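Local coordinates for protein carboxynorspermidine decarboxylase (Campylobacter jejuni subsp. jejuni 81116, PDB 3N29) that probably catalyses the pyridoxal-5'-phosphate-dependent decarboxylation of carboxynorspermidine to the polyamine norspermidine, at residues 304-309 and 314-319; 342-347 and 370-375. One frame throughout, in Å; residues are numbered along the deposited sequence.

Contact 1. Residues 304-309 and 314-319; sequences AHMPDT and YTSEVL. With NSD (N-(3-aminopropyl)propane-1,3-diamine), chain D.
Thr-309 and Tyr-314 meet where short helix 307-311 of the C-terminal β domain runs out into the loop that leads to strand 321-325. Methyl CG2 of Thr-309 lies over one face of the Tyr-314 ring, 3.9 Å from its centroid and shifted toward the CE2-CZ side, a CH-π contact. The ring reaches this methyl because Tyr-314 CG sits between its backbone N and carbonyl carbon (chi1 82°), which folds the ring back over the helix. The helix is tied to the loop by a backbone bond from Tyr-314 N to Thr-309 O (3.0 Å). On its other branch, Thr-309 OG1 donates to Met-306 O at 2.6 Å, in the carbonyl plane; Thr-309 N gives that oxygen a second bond and so pins the first turn of the helix. Beyond the ring, Met-306 SD rests 4.4 Å from Ser-316 CB.

Asp-308 touches Tyr-314 with its CB, but its carboxylate turns away into the norspermidine pocket. There OD1 forms a salt bridge with Lys-382, a pocket residue too. The other oxygen, OD2, takes a hydrogen bond from N3 of the bound norspermidine at 2.6 Å.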
ATOM      1  N   ALA A 304       6.383  -0.748   1.995  1.00  7.80           N
ATOM      2  CA  ALA A 304       6.230  -0.085   0.697  1.00  7.14           C
ATOM      3  C   ALA A 304       6.416  -1.046  -0.458  1.00  7.46           C
ATOM      4  O   ALA A 304       5.797  -0.833  -1.539  1.00  8.00           O
ATOM      5  CB  ALA A 304       7.228   1.078   0.624  1.00  5.71           C
ATOM      6  N   HIS A 305       7.257  -2.087  -0.273  1.00  7.32           N
ATOM      7  CA  HIS A 305       7.710  -2.962  -1.393  1.00  7.48           C
ATOM      8  C   HIS A 305       7.237  -4.413  -1.324  1.00  8.17           C
ATOM      9  O   HIS A 305       7.202  -5.094  -2.345  1.00  8.50           O
ATOM     10  CB  HIS A 305       9.262  -2.912  -1.508  1.00  7.28           C
ATOM     11  CG  HIS A 305       9.833  -1.531  -1.696  1.00  4.38           C
ATOM     12  ND1 HIS A 305      11.130  -1.227  -1.402  1.00  7.02           N
ATOM     13  CD2 HIS A 305       9.258  -0.363  -2.066  1.00  2.86           C
ATOM     14  CE1 HIS A 305      11.358   0.066  -1.607  1.00  5.93           C
ATOM     15  NE2 HIS A 305      10.232   0.613  -2.028  1.00  4.44           N
ATOM     16  N   MET A 306       6.836  -4.905  -0.115  1.00 11.22           N
ATOM     17  CA  MET A 306       6.250  -6.218   0.020  1.00  9.85           C
ATOM     18  C   MET A 306       5.015  -6.046   0.911  1.00 10.47           C
ATOM     19  O   MET A 306       4.947  -6.670   1.971  1.00 12.65           O
ATOM     20  CB  MET A 306       7.245  -7.268   0.625  1.00  8.47           C
ATOM     21  CG  MET A 306       8.558  -7.593  -0.264  1.00  9.04           C
ATOM     22  SD  MET A 306       9.759  -8.690   0.563  1.00  4.80           S
ATOM     23  CE  MET A 306      10.717  -7.538   1.520  1.00 13.75           C
ATOM     24  N   PRO A 307       4.098  -5.181   0.557  1.00 10.90           N
ATOM     25  CA  PRO A 307       2.978  -4.817   1.417  1.00 12.56           C
ATOM     26  C   PRO A 307       2.180  -5.995   1.969  1.00 10.77           C
ATOM     27  O   PRO A 307       1.759  -5.924   3.068  1.00 11.55           O
ATOM     28  CB  PRO A 307       2.119  -3.952   0.522  1.00 11.52           C
ATOM     29  CG  PRO A 307       2.668  -4.043  -0.773  1.00 12.97           C
ATOM     30  CD  PRO A 307       3.972  -4.598  -0.771  1.00 12.67           C
ATOM     31  N   ASP A 308       1.991  -7.036   1.201  1.00 11.72           N
ATOM     32  CA  ASP A 308       1.258  -8.174   1.688  1.00 13.43           C
ATOM     33  C   ASP A 308       1.912  -8.870   2.883  1.00 12.91           C
ATOM     34  O   ASP A 308       1.232  -9.464   3.644  1.00 13.25           O
ATOM     35  CB  ASP A 308       0.893  -9.164   0.598  1.00 14.22           C
ATOM     36  CG  ASP A 308      -0.188  -8.641  -0.346  1.00 18.21           C
ATOM     37  OD1 ASP A 308      -0.875  -7.660  -0.058  1.00 18.24           O
ATOM     38  OD2 ASP A 308      -0.331  -9.211  -1.387  1.00 18.34           O
ATOM     39  N   THR A 309       3.218  -8.734   3.057  1.00 13.14           N
ATOM     40  CA  THR A 309       3.857  -9.290   4.212  1.00 12.89           C
ATOM     41  C   THR A 309       3.294  -8.656   5.503  1.00 14.64           C
ATOM     42  O   THR A 309       3.214  -9.314   6.493  1.00 13.77           O
ATOM     43  CB  THR A 309       5.385  -9.192   4.156  1.00 13.07           C
ATOM     44  OG1 THR A 309       5.805  -7.845   4.117  1.00 12.81           O
ATOM     45  CG2 THR A 309       5.904  -9.944   2.946  1.00  8.34           C
ATOM     46  N   TYR A 314       2.559 -12.215   6.459  1.00 15.63           N
ATOM     47  CA  TYR A 314       3.274 -13.478   6.242  1.00 15.96           C
ATOM     48  C   TYR A 314       4.731 -13.103   6.177  1.00 14.00           C
ATOM     49  O   TYR A 314       5.067 -11.914   6.093  1.00 13.39           O
ATOM     50  CB  TYR A 314       2.768 -14.238   4.972  1.00 14.57           C
ATOM     51  CG  TYR A 314       3.391 -13.721   3.655  1.00 16.04           C
ATOM     52  CD1 TYR A 314       4.537 -14.309   3.152  1.00 19.95           C
ATOM     53  CD2 TYR A 314       2.823 -12.646   2.934  1.00 18.20           C
ATOM     54  CE1 TYR A 314       5.119 -13.906   1.897  1.00 18.83           C
ATOM     55  CE2 TYR A 314       3.419 -12.187   1.718  1.00 23.18           C
ATOM     56  CZ  TYR A 314       4.603 -12.836   1.224  1.00 21.60           C
ATOM     57  OH  TYR A 314       5.256 -12.432   0.065  1.00 18.54           O
ATOM     58  N   THR A 315       5.599 -14.090   6.178  1.00 12.60           N
ATOM     59  CA  THR A 315       7.030 -13.819   6.194  1.00 13.07           C
ATOM     60  C   THR A 315       7.649 -14.339   4.919  1.00 13.09           C
ATOM     61  O   THR A 315       7.512 -15.503   4.605  1.00 12.81           O
ATOM     62  CB  THR A 315       7.712 -14.468   7.472  1.00 16.26           C
ATOM     63  OG1 THR A 315       7.055 -13.998   8.645  1.00 13.31           O
ATOM     64  CG2 THR A 315       9.216 -14.224   7.521  1.00 13.75           C
ATOM     65  N   SER A 316       8.378 -13.481   4.203  1.00 14.26           N
ATOM     66  CA  SER A 316       9.075 -13.931   3.010  1.00 14.26           C
ATOM     67  C   SER A 316      10.227 -14.844   3.314  1.00 14.57           C
ATOM     68  O   SER A 316      10.969 -14.631   4.277  1.00 14.26           O
ATOM     69  CB  SER A 316       9.567 -12.729   2.217  1.00 14.51           C
ATOM     70  OG  SER A 316      10.176 -13.119   0.981  1.00 16.01           O
ATOM     71  N   GLU A 317      10.419 -15.823   2.429  1.00 12.84           N
ATOM     72  CA  GLU A 317      11.619 -16.605   2.455  1.00 13.21           C
ATOM     73  C   GLU A 317      12.727 -15.749   1.847  1.00 12.37           C
ATOM     74  O   GLU A 317      12.460 -14.778   1.057  1.00 13.45           O
ATOM     75  CB  GLU A 317      11.449 -17.924   1.678  1.00 12.55           C
ATOM     76  CG  GLU A 317      10.376 -18.876   2.241  1.00 17.03           C
ATOM     77  CD  GLU A 317      10.772 -19.652   3.507  1.00 25.49           C
ATOM     78  OE1 GLU A 317      11.986 -19.576   3.951  1.00 25.19           O
ATOM     79  OE2 GLU A 317       9.851 -20.349   4.060  1.00 26.58           O
ATOM     80  N   VAL A 318      13.949 -16.039   2.264  1.00 11.52           N
ATOM     81  CA  VAL A 318      15.146 -15.378   1.775  1.00 10.56           C
ATOM     82  C   VAL A 318      16.128 -16.407   1.283  1.00 12.55           C
ATOM     83  O   VAL A 318      16.314 -17.478   1.950  1.00 10.78           O
ATOM     84  CB  VAL A 318      15.782 -14.517   2.887  1.00 10.80           C
ATOM     85  CG1 VAL A 318      17.219 -14.071   2.542  1.00 11.33           C
ATOM     86  CG2 VAL A 318      14.855 -13.314   3.189  1.00 10.90           C
ATOM     87  N   LEU A 319      16.691 -16.148   0.109  1.00 12.17           N
ATOM     88  CA  LEU A 319      17.634 -17.103  -0.504  1.00 13.06           C
ATOM     89  C   LEU A 319      18.822 -17.355   0.444  1.00 13.23           C
ATOM     90  O   LEU A 319      19.364 -16.404   0.996  1.00 12.43           O
ATOM     91  CB  LEU A 319      18.143 -16.557  -1.801  1.00 14.57           C
ATOM     92  CG  LEU A 319      19.158 -17.362  -2.593  1.00 13.73           C
ATOM     93  CD1 LEU A 319      18.571 -18.666  -3.233  1.00 16.50           C
ATOM     94  CD2 LEU A 319      19.781 -16.435  -3.678  1.00 17.18           C
TER
HETATM   95  C1  NSD D1002      -4.614 -13.826  -4.639  1.00 57.70           C
HETATM   96  N1  NSD D1002      -4.095 -15.162  -4.701  1.00 56.76           N
HETATM   97  C2  NSD D1002      -5.722 -13.674  -3.653  1.00 60.03           C
HETATM   98  N2  NSD D1002      -6.233 -11.341  -3.566  1.00 61.40           N
HETATM   99  C3  NSD D1002      -6.596 -12.502  -3.927  1.00 62.11           C
HETATM  100  N3  NSD D1002      -2.678  -9.051  -2.417  1.00 52.57           N
HETATM  101  C4  NSD D1002      -5.168 -11.041  -2.950  1.00 57.55           C
HETATM  102  C5  NSD D1002      -4.980  -9.577  -2.664  1.00 56.37           C
HETATM  103  C6  NSD D1002      -3.863  -9.343  -1.678  1.00 54.98           C

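Contact 2. Residues 342-347 and 370-375; sequences YLLTGN and IVFLDQ
Leu-344 reaches across the interior of the curled β sheet of the C-terminal domain to Ile-370 and Phe-372, which lie on a strand that does not pair with its own. Strands 340-345 and 369-372 are joined through strands 294-298 and 279-290, and with the CA atoms of Leu-344 and Ile-370 9.0 Å apart, side chains alone bridge the gap.

The side chain of Leu-344 leaves the backbone toward the facing strand. CB and the branch point CG make no contact with the facing segment; Leu-344 CB is 4.7 Å from Phe-372 CZ and CG lies farther off. From there CD1 continues the chain outward, anti to CA (chi2 -174°), so that this methyl makes the closest approaches. Leu-344 CD1 lies 3.9 Å from Ile-370 CG2 and approaches the Phe-372 ring obliquely, 4.2 Å from both CE1 and CZ. The other methyl, Leu-344 CD2, stands farther back, 4.4 Å from Ile-370 CD1. No hydrogen bond crosses, and all three residues are buried, as in an apolar core.

The Leu-344 side chain also packs on Tyr-358, and Met-355 of the same strand 354-360 packs against Phe-372. Thr-345 points away from this core; it packs on Arg-180 of the second subunit, whose NE is hydrogen-bonded to Gly-346 O, so the end of strand 340-345 stands between core and dimer interface.

Two residues apart on their strand, Ile-370 and Phe-372 are themselves layered: Ile-370 CG2, the methyl that receives Leu-344 CD1, sits 3.7 Å above the plane of the Phe-372 ring, toward its rim.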
ATOM      1  N   TYR A 342      20.132 -12.815  12.070  1.00 12.11           N
ATOM      2  CA  TYR A 342      19.920 -11.374  11.904  1.00 12.33           C
ATOM      3  C   TYR A 342      18.412 -11.010  11.786  1.00 13.14           C
ATOM      4  O   TYR A 342      17.621 -11.752  11.125  1.00 14.49           O
ATOM      5  CB  TYR A 342      20.589 -10.948  10.612  1.00 12.74           C
ATOM      6  CG  TYR A 342      22.103 -10.974  10.599  1.00 10.97           C
ATOM      7  CD1 TYR A 342      22.833  -9.839  10.881  1.00 13.58           C
ATOM      8  CD2 TYR A 342      22.780 -12.119  10.237  1.00 14.20           C
ATOM      9  CE1 TYR A 342      24.229  -9.838  10.865  1.00 16.03           C
ATOM     10  CE2 TYR A 342      24.148 -12.155  10.203  1.00 16.40           C
ATOM     11  CZ  TYR A 342      24.871 -11.009  10.539  1.00 18.22           C
ATOM     12  OH  TYR A 342      26.199 -11.081  10.471  1.00 16.46           O
ATOM     13  N   LEU A 343      18.028  -9.893  12.387  1.00 13.71           N
ATOM     14  CA  LEU A 343      16.781  -9.196  12.043  1.00 14.70           C
ATOM     15  C   LEU A 343      17.029  -8.449  10.711  1.00 14.87           C
ATOM     16  O   LEU A 343      17.996  -7.701  10.580  1.00 13.38           O
ATOM     17  CB  LEU A 343      16.360  -8.219  13.139  1.00 15.51           C
ATOM     18  CG  LEU A 343      15.699  -8.822  14.376  1.00 20.30           C
ATOM     19  CD1 LEU A 343      15.436  -7.676  15.463  1.00 24.33           C
ATOM     20  CD2 LEU A 343      14.404  -9.517  13.938  1.00 24.12           C
ATOM     21  N   LEU A 344      16.226  -8.718   9.701  1.00 13.68           N
ATOM     22  CA  LEU A 344      16.280  -7.962   8.435  1.00 14.31           C
ATOM     23  C   LEU A 344      15.190  -6.912   8.478  1.00 13.40           C
ATOM     24  O   LEU A 344      14.034  -7.241   8.864  1.00 12.42           O
ATOM     25  CB  LEU A 344      15.995  -8.886   7.268  1.00 13.94           C
ATOM     26  CG  LEU A 344      17.004 -10.002   7.036  1.00 14.65           C
ATOM     27  CD1 LEU A 344      16.629 -10.748   5.723  1.00 11.26           C
ATOM     28  CD2 LEU A 344      18.478  -9.580   7.020  1.00 15.23           C
ATOM     29  N   THR A 345      15.572  -5.668   8.211  1.00 12.65           N
ATOM     30  CA  THR A 345      14.694  -4.570   8.408  1.00 12.71           C
ATOM     31  C   THR A 345      14.791  -3.607   7.252  1.00 13.62           C
ATOM     32  O   THR A 345      15.761  -3.653   6.498  1.00 14.30           O
ATOM     33  CB  THR A 345      15.061  -3.858   9.706  1.00 13.85           C
ATOM     34  OG1 THR A 345      16.342  -3.242   9.660  1.00 13.01           O
ATOM     35  CG2 THR A 345      15.070  -4.879  10.955  1.00 13.40           C
ATOM     36  N   GLY A 346      13.854  -2.665   7.194  1.00 14.32           N
ATOM     37  CA  GLY A 346      13.713  -1.767   6.056  1.00 13.39           C
ATOM     38  C   GLY A 346      14.215  -0.362   6.287  1.00 13.57           C
ATOM     39  O   GLY A 346      14.595   0.012   7.361  1.00 11.90           O
ATOM     40  N   ASN A 347      14.068   0.435   5.249  1.00 14.16           N
ATOM     41  CA  ASN A 347      14.588   1.809   5.159  1.00 15.18           C
ATOM     42  C   ASN A 347      13.541   2.934   5.332  1.00 14.66           C
ATOM     43  O   ASN A 347      13.894   4.129   5.223  1.00 15.48           O
ATOM     44  CB  ASN A 347      15.417   2.054   3.900  1.00 15.08           C
ATOM     45  CG  ASN A 347      14.659   1.879   2.631  1.00 18.11           C
ATOM     46  OD1 ASN A 347      13.506   1.366   2.618  1.00 15.88           O
ATOM     47  ND2 ASN A 347      15.303   2.244   1.515  1.00 16.18           N
ATOM     48  N   ILE A 370      20.605  -9.260  -0.330  1.00 14.54           N
ATOM     49  CA  ILE A 370      19.540 -10.097   0.288  1.00 13.18           C
ATOM     50  C   ILE A 370      18.448 -10.310  -0.761  1.00 13.86           C
ATOM     51  O   ILE A 370      17.943  -9.333  -1.404  1.00 13.27           O
ATOM     52  CB  ILE A 370      18.938  -9.432   1.455  1.00 15.95           C
ATOM     53  CG1 ILE A 370      20.033  -9.042   2.479  1.00 17.75           C
ATOM     54  CG2 ILE A 370      17.769 -10.240   2.003  1.00 11.45           C
ATOM     55  CD1 ILE A 370      20.583 -10.317   3.241  1.00 18.44           C
ATOM     56  N   VAL A 371      18.138 -11.570  -1.027  1.00 13.31           N
ATOM     57  CA  VAL A 371      17.216 -11.941  -2.097  1.00 12.40           C
ATOM     58  C   VAL A 371      15.922 -12.478  -1.449  1.00 12.20           C
ATOM     59  O   VAL A 371      15.886 -13.589  -0.853  1.00 13.36           O
ATOM     60  CB  VAL A 371      17.870 -12.979  -3.047  1.00 12.84           C
ATOM     61  CG1 VAL A 371      16.899 -13.430  -4.182  1.00 11.97           C
ATOM     62  CG2 VAL A 371      19.182 -12.406  -3.590  1.00 10.86           C
ATOM     63  N   PHE A 372      14.875 -11.677  -1.497  1.00 11.63           N
ATOM     64  CA  PHE A 372      13.544 -12.065  -1.021  1.00 12.34           C
ATOM     65  C   PHE A 372      12.846 -12.874  -2.139  1.00 12.19           C
ATOM     66  O   PHE A 372      12.597 -12.385  -3.283  1.00 12.57           O
ATOM     67  CB  PHE A 372      12.714 -10.838  -0.623  1.00 12.26           C
ATOM     68  CG  PHE A 372      13.231 -10.136   0.597  1.00 12.87           C
ATOM     69  CD1 PHE A 372      13.015 -10.668   1.839  1.00 11.86           C
ATOM     70  CD2 PHE A 372      13.978  -9.011   0.476  1.00 12.13           C
ATOM     71  CE1 PHE A 372      13.556  -9.992   2.998  1.00 10.87           C
ATOM     72  CE2 PHE A 372      14.554  -8.364   1.580  1.00 12.84           C
ATOM     73  CZ  PHE A 372      14.315  -8.861   2.838  1.00  8.87           C
ATOM     74  N   LEU A 373      12.490 -14.094  -1.778  1.00 11.29           N
ATOM     75  CA  LEU A 373      12.013 -15.087  -2.777  1.00 13.28           C
ATOM     76  C   LEU A 373      10.539 -14.857  -3.132  1.00 13.13           C
ATOM     77  O   LEU A 373       9.712 -14.575  -2.234  1.00 12.59           O
ATOM     78  CB  LEU A 373      12.212 -16.523  -2.230  1.00 11.92           C
ATOM     79  CG  LEU A 373      13.683 -16.906  -2.016  1.00 13.93           C
ATOM     80  CD1 LEU A 373      13.754 -18.379  -1.436  1.00 15.61           C
ATOM     81  CD2 LEU A 373      14.499 -16.837  -3.323  1.00 15.94           C
ATOM     82  N   ASP A 374      10.203 -15.017  -4.417  1.00 12.37           N
ATOM     83  CA  ASP A 374       8.807 -15.065  -4.882  1.00 13.49           C
ATOM     84  C   ASP A 374       8.081 -13.792  -4.634  1.00 13.24           C
ATOM     85  O   ASP A 374       7.064 -13.741  -3.902  1.00 11.63           O
ATOM     86  CB  ASP A 374       8.055 -16.240  -4.262  1.00 14.58           C
ATOM     87  CG  ASP A 374       6.699 -16.467  -4.905  1.00 16.90           C
ATOM     88  OD1 ASP A 374       6.539 -16.083  -6.110  1.00 15.42           O
ATOM     89  OD2 ASP A 374       5.819 -17.087  -4.215  1.00 18.21           O
ATOM     90  N   GLN A 375       8.589 -12.734  -5.238  1.00 11.90           N
ATOM     91  CA  GLN A 375       8.095 -11.405  -5.027  1.00 13.14           C
ATOM     92  C   GLN A 375       7.630 -10.657  -6.289  1.00 12.15           C
ATOM     93  O   GLN A 375       7.684  -9.421  -6.321  1.00 13.22           O
ATOM     94  CB  GLN A 375       9.131 -10.582  -4.262  1.00 11.63           C
ATOM     95  CG  GLN A 375       9.439 -11.098  -2.825  1.00 12.56           C
ATOM     96  CD  GLN A 375       8.287 -11.050  -1.920  1.00 16.08           C
ATOM     97  OE1 GLN A 375       8.123 -11.911  -1.035  1.00 19.75           O
ATOM     98  NE2 GLN A 375       7.416 -10.154  -2.178  1.00 10.61           N
TER

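Contacts 1 and 2 follow one another along the chain and lie on the same side of its centre, their centres about 7 Å apart within the C-terminal β domain. The loop 314-319 runs beside segment 370-375, and two probable backbone hydrogen bonds join them: Leu-319 N to Val-371 O and Leu-373 N to Glu-317 O, each 2.9 Å. Phe-372 belongs to both surroundings, since Met-306, Ser-316 and Val-318 also pack on it. Met-306 lies just before helix 307-311, so the element that brings Asp-308 to the norspermidine starts next to the apolar interior of the sheet, whose strand 340-345 leads on to the contact with the second subunit.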